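Local atomic coordinates of USG-1 protein homolog (Pseudomonas aeruginosa, PDB entry 2HJS), a protein that probably acts as an NAD(P)-dependent oxidoreductase of the aspartate-semialdehyde dehydrogenase family and assembles as a dimer. Residues A[172-181]-A[187-197]. Sequence-based numbering, arbitrary orientation.
Sequences ELARQTAELL and EPRLFDRQIAF
The carboxylate of Glu-172 takes two successive backbone N-H groups of the returning loop. Arg-189 N donates to Glu-172 OE2 at 2.9 Å, on the syn side, and Leu-190 N reaches Glu-172 OE1 in a weak bond. With CG anti to the backbone N (chi1 179°) and a bend at chi2 (77°), the acid turns its oxygens to the loop while CG rests on Ile-195 CD1. Glu-172 OE2 has a second donor, Gln-176 NE2, arriving on the anti side. Gln-176 OE1 takes another consecutive pair, Ile-195 N at 2.8 Å and Ala-196 N at 3.3 Å, both on one face of the amide plane; together these bonds define which way round the amide lies. Between Glu-172 and Glu-179, Arg-175 forms salt bridges through NH2 to Glu-172 OE1 (2.7 Å) and NH1 to Glu-179 OE2. Arg-175 NH1 also donates to Glu-187 O at 2.8 Å, and that oxygen lies in the guanidinium plane. The guanidinium of Arg-189 stacks flat on that of Arg-175, centres 3.8 Å apart and planes at 7°, a like-charge pairing that the two glutamates probably make tolerable. Farther along, one water accepts from Phe-197 N and donates to Thr-177 OG1, whose own proton goes to Leu-173 O, while Leu-180 CD1 packs on Ala-196 CB (3.7 Å) and at the edge of the Phe-197 ring. Thr-177 and Phe-197 also pack against the second subunit. Helix 167-181 thus supplies acceptors for loop N-H groups and, through Arg-175, a donor for a loop carbonyl, consistent with a loop held by side-chain-to-backbone hydrogen bonds together with apolar packing, beside the dimer interface.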
loop_
_atom_site.group_PDB
_atom_site.type_symbol
_atom_site.label_atom_id
_atom_site.label_comp_id
_atom_site.label_asym_id
_atom_site.label_seq_id
_atom_site.Cartn_x
_atom_site.Cartn_y
_atom_site.Cartn_z
ATOM N N GLU A 172 -11.509 -11.709 -12.527
ATOM C CA GLU A 172 -10.535 -12.610 -11.908
ATOM C C GLU A 172 -10.582 -12.505 -10.383
ATOM O O GLU A 172 -10.588 -13.522 -9.682
ATOM C CB GLU A 172 -9.132 -12.295 -12.442
ATOM C CG GLU A 172 -7.991 -13.137 -11.860
ATOM C CD GLU A 172 -7.907 -14.533 -12.441
ATOM O OE1 GLU A 172 -8.622 -14.825 -13.427
ATOM O OE2 GLU A 172 -7.121 -15.348 -11.916
ATOM N N LEU A 173 -10.645 -11.277 -9.882
ATOM C CA LEU A 173 -10.678 -11.052 -8.447
ATOM C C LEU A 173 -11.939 -11.616 -7.815
ATOM O O LEU A 173 -11.860 -12.349 -6.826
ATOM C CB LEU A 173 -10.518 -9.566 -8.096
ATOM C CG LEU A 173 -10.521 -9.271 -6.587
ATOM C CD1 LEU A 173 -9.285 -9.880 -5.862
ATOM C CD2 LEU A 173 -10.619 -7.793 -6.329
ATOM N N ALA A 174 -13.095 -11.282 -8.392
ATOM C CA ALA A 174 -14.376 -11.794 -7.895
ATOM C C ALA A 174 -14.414 -13.331 -7.896
ATOM O O ALA A 174 -14.890 -13.945 -6.940
ATOM C CB ALA A 174 -15.537 -11.219 -8.723
ATOM N N ARG A 175 -13.901 -13.943 -8.963
ATOM C CA ARG A 175 -13.924 -15.403 -9.125
ATOM C C ARG A 175 -12.999 -16.102 -8.122
ATOM O O ARG A 175 -13.402 -17.056 -7.459
ATOM C CB ARG A 175 -13.571 -15.799 -10.566
ATOM C CG ARG A 175 -13.799 -17.270 -10.875
ATOM C CD ARG A 175 -13.374 -17.660 -12.306
ATOM N NE ARG A 175 -12.050 -17.137 -12.637
ATOM C CZ ARG A 175 -10.896 -17.717 -12.304
ATOM N NH1 ARG A 175 -10.879 -18.865 -11.628
ATOM N NH2 ARG A 175 -9.746 -17.130 -12.643
ATOM N N GLN A 176 -11.765 -15.611 -8.011
ATOM C CA GLN A 176 -10.804 -16.136 -7.039
ATOM C C GLN A 176 -11.329 -15.985 -5.619
ATOM O O GLN A 176 -11.196 -16.905 -4.820
ATOM C CB GLN A 176 -9.456 -15.425 -7.153
ATOM C CG GLN A 176 -8.595 -15.837 -8.330
ATOM C CD GLN A 176 -7.126 -15.507 -8.105
ATOM O OE1 GLN A 176 -6.702 -15.242 -6.974
ATOM N NE2 GLN A 176 -6.337 -15.525 -9.178
ATOM N N THR A 177 -11.920 -14.828 -5.309
ATOM C CA THR A 177 -12.403 -14.560 -3.955
ATOM C C THR A 177 -13.499 -15.558 -3.599
ATOM O O THR A 177 -13.491 -16.120 -2.501
ATOM C CB THR A 177 -12.885 -13.094 -3.757
ATOM O OG1 THR A 177 -11.821 -12.183 -4.068
ATOM C CG2 THR A 177 -13.283 -12.853 -2.316
ATOM N N ALA A 178 -14.400 -15.810 -4.552
ATOM C CA ALA A 178 -15.516 -16.731 -4.362
ATOM C C ALA A 178 -15.047 -18.174 -4.174
ATOM O O ALA A 178 -15.502 -18.855 -3.250
ATOM C CB ALA A 178 -16.477 -16.634 -5.531
ATOM N N GLU A 179 -14.146 -18.632 -5.045
ATOM C CA GLU A 179 -13.563 -19.963 -4.933
ATOM C C GLU A 179 -13.029 -20.212 -3.518
ATOM O O GLU A 179 -13.308 -21.247 -2.925
ATOM C CB GLU A 179 -12.451 -20.158 -5.965
ATOM C CG GLU A 179 -12.946 -20.508 -7.362
ATOM C CD GLU A 179 -11.945 -20.158 -8.476
ATOM O OE1 GLU A 179 -10.817 -19.674 -8.177
ATOM O OE2 GLU A 179 -12.299 -20.370 -9.665
ATOM N N LEU A 180 -12.284 -19.250 -2.974
ATOM C CA LEU A 180 -11.709 -19.391 -1.640
ATOM C C LEU A 180 -12.761 -19.399 -0.535
ATOM O O LEU A 180 -12.669 -20.198 0.410
ATOM C CB LEU A 180 -10.687 -18.290 -1.365
ATOM C CG LEU A 180 -9.388 -18.313 -2.156
ATOM C CD1 LEU A 180 -8.662 -17.025 -1.909
ATOM C CD2 LEU A 180 -8.515 -19.520 -1.779
ATOM N N LEU A 181 -13.760 -18.526 -0.659
ATOM C CA LEU A 181 -14.772 -18.378 0.381
ATOM C C LEU A 181 -15.678 -19.596 0.546
ATOM O O LEU A 181 -16.072 -19.924 1.666
ATOM C CB LEU A 181 -15.576 -17.083 0.216
ATOM C CG LEU A 181 -14.878 -15.813 0.737
ATOM C CD1 LEU A 181 -15.806 -14.613 0.636
ATOM C CD2 LEU A 181 -14.352 -15.955 2.173
ATOM N N GLU A 187 -8.011 -21.592 -8.916
ATOM C CA GLU A 187 -7.419 -21.711 -10.243
ATOM C C GLU A 187 -7.285 -20.332 -10.903
ATOM O O GLU A 187 -8.262 -19.796 -11.438
ATOM C CB GLU A 187 -8.223 -22.692 -11.106
ATOM C CG GLU A 187 -7.851 -24.165 -10.860
ATOM C CD GLU A 187 -8.884 -25.155 -11.400
ATOM O OE1 GLU A 187 -8.681 -26.383 -11.230
ATOM O OE2 GLU A 187 -9.899 -24.703 -11.988
ATOM N N PRO A 188 -6.073 -19.738 -10.833
ATOM C CA PRO A 188 -5.812 -18.439 -11.454
ATOM C C PRO A 188 -5.790 -18.542 -12.979
ATOM O O PRO A 188 -5.261 -19.517 -13.524
ATOM C CB PRO A 188 -4.420 -18.059 -10.918
ATOM C CG PRO A 188 -4.126 -19.019 -9.810
ATOM C CD PRO A 188 -4.874 -20.260 -10.148
ATOM N N ARG A 189 -6.378 -17.555 -13.653
ATOM C CA ARG A 189 -6.406 -17.519 -15.121
ATOM C C ARG A 189 -5.638 -16.321 -15.696
ATOM O O ARG A 189 -4.726 -16.509 -16.503
ATOM C CB ARG A 189 -7.842 -17.587 -15.659
ATOM C CG ARG A 189 -8.471 -18.959 -15.506
ATOM C CD ARG A 189 -9.982 -18.923 -15.652
ATOM N NE ARG A 189 -10.594 -20.128 -15.082
ATOM C CZ ARG A 189 -11.903 -20.320 -14.922
ATOM N NH1 ARG A 189 -12.773 -19.384 -15.291
ATOM N NH2 ARG A 189 -12.347 -21.453 -14.388
ATOM N N LEU A 190 -5.996 -15.105 -15.280
ATOM C CA LEU A 190 -5.295 -13.894 -15.731
ATOM C C LEU A 190 -3.897 -13.772 -15.086
ATOM O O LEU A 190 -2.984 -13.171 -15.667
ATOM C CB LEU A 190 -6.143 -12.629 -15.470
ATOM C CG LEU A 190 -5.692 -11.280 -16.070
ATOM C CD1 LEU A 190 -5.971 -11.179 -17.579
ATOM C CD2 LEU A 190 -6.323 -10.102 -15.343
ATOM N N PHE A 191 -3.751 -14.341 -13.884
ATOM C CA PHE A 191 -2.473 -14.408 -13.172
ATOM C C PHE A 191 -2.034 -15.852 -13.000
ATOM O O PHE A 191 -2.801 -16.778 -13.271
ATOM C CB PHE A 191 -2.612 -13.776 -11.794
ATOM C CG PHE A 191 -2.968 -12.337 -11.834
ATOM C CD1 PHE A 191 -4.283 -11.940 -12.038
ATOM C CD2 PHE A 191 -1.985 -11.369 -11.674
ATOM C CE1 PHE A 191 -4.618 -10.601 -12.074
ATOM C CE2 PHE A 191 -2.309 -10.018 -11.706
ATOM C CZ PHE A 191 -3.626 -9.635 -11.900
ATOM N N ASP A 192 -0.798 -16.042 -12.548
ATOM C CA ASP A 192 -0.290 -17.391 -12.252
ATOM C C ASP A 192 -0.168 -17.606 -10.737
ATOM O O ASP A 192 0.390 -18.613 -10.274
ATOM C CB ASP A 192 1.039 -17.668 -12.987
ATOM C CG ASP A 192 2.182 -16.701 -12.578
ATOM O OD1 ASP A 192 1.935 -15.562 -12.084
ATOM O OD2 ASP A 192 3.355 -17.107 -12.784
ATOM N N ARG A 193 -0.713 -16.653 -9.979
ATOM C CA ARG A 193 -0.753 -16.732 -8.525
ATOM C C ARG A 193 -2.057 -16.114 -8.000
ATOM O O ARG A 193 -2.806 -15.470 -8.745
ATOM C CB ARG A 193 0.476 -16.036 -7.924
ATOM C CG ARG A 193 0.421 -14.502 -7.966
ATOM C CD ARG A 193 1.718 -13.918 -8.481
ATOM N NE ARG A 193 2.755 -13.977 -7.465
ATOM C CZ ARG A 193 4.065 -13.988 -7.704
ATOM N NH1 ARG A 193 4.561 -13.949 -8.946
ATOM N NH2 ARG A 193 4.892 -14.049 -6.672
ATOM N N GLN A 194 -2.302 -16.318 -6.712
ATOM C CA GLN A 194 -3.475 -15.796 -6.047
ATOM C C GLN A 194 -3.438 -14.280 -5.928
ATOM O O GLN A 194 -2.456 -13.697 -5.475
ATOM C CB GLN A 194 -3.601 -16.418 -4.665
ATOM C CG GLN A 194 -4.921 -16.132 -3.990
ATOM C CD GLN A 194 -5.006 -16.743 -2.624
ATOM O OE1 GLN A 194 -4.654 -17.913 -2.428
ATOM N NE2 GLN A 194 -5.490 -15.957 -1.655
ATOM N N ILE A 195 -4.513 -13.641 -6.363
ATOM C CA ILE A 195 -4.681 -12.206 -6.130
ATOM C C ILE A 195 -5.691 -11.901 -5.013
ATOM O O ILE A 195 -5.578 -10.873 -4.341
ATOM C CB ILE A 195 -5.024 -11.438 -7.426
ATOM C CG1 ILE A 195 -6.413 -11.808 -7.963
ATOM C CG2 ILE A 195 -3.932 -11.713 -8.507
ATOM C CD1 ILE A 195 -6.830 -10.952 -9.163
ATOM N N ALA A 196 -6.661 -12.795 -4.826
ATOM C CA ALA A 196 -7.646 -12.671 -3.768
ATOM C C ALA A 196 -6.945 -12.541 -2.404
ATOM O O ALA A 196 -5.995 -13.278 -2.112
ATOM C CB ALA A 196 -8.597 -13.885 -3.784
ATOM N N PHE A 197 -7.405 -11.589 -1.590
ATOM C CA PHE A 197 -6.831 -11.358 -0.256
ATOM C C PHE A 197 -5.278 -11.288 -0.262
ATOM O O PHE A 197 -4.629 -11.712 0.683
ATOM C CB PHE A 197 -7.325 -12.435 0.726
ATOM C CG PHE A 197 -8.821 -12.613 0.746
ATOM C CD1 PHE A 197 -9.652 -11.607 1.238
ATOM C CD2 PHE A 197 -9.390 -13.802 0.308
ATOM C CE1 PHE A 197 -11.042 -11.779 1.285
ATOM C CE2 PHE A 197 -10.783 -13.996 0.346
ATOM C CZ PHE A 197 -11.607 -12.976 0.833
HETATM O O HOH W 1 -9.840 -10.622 -2.260
#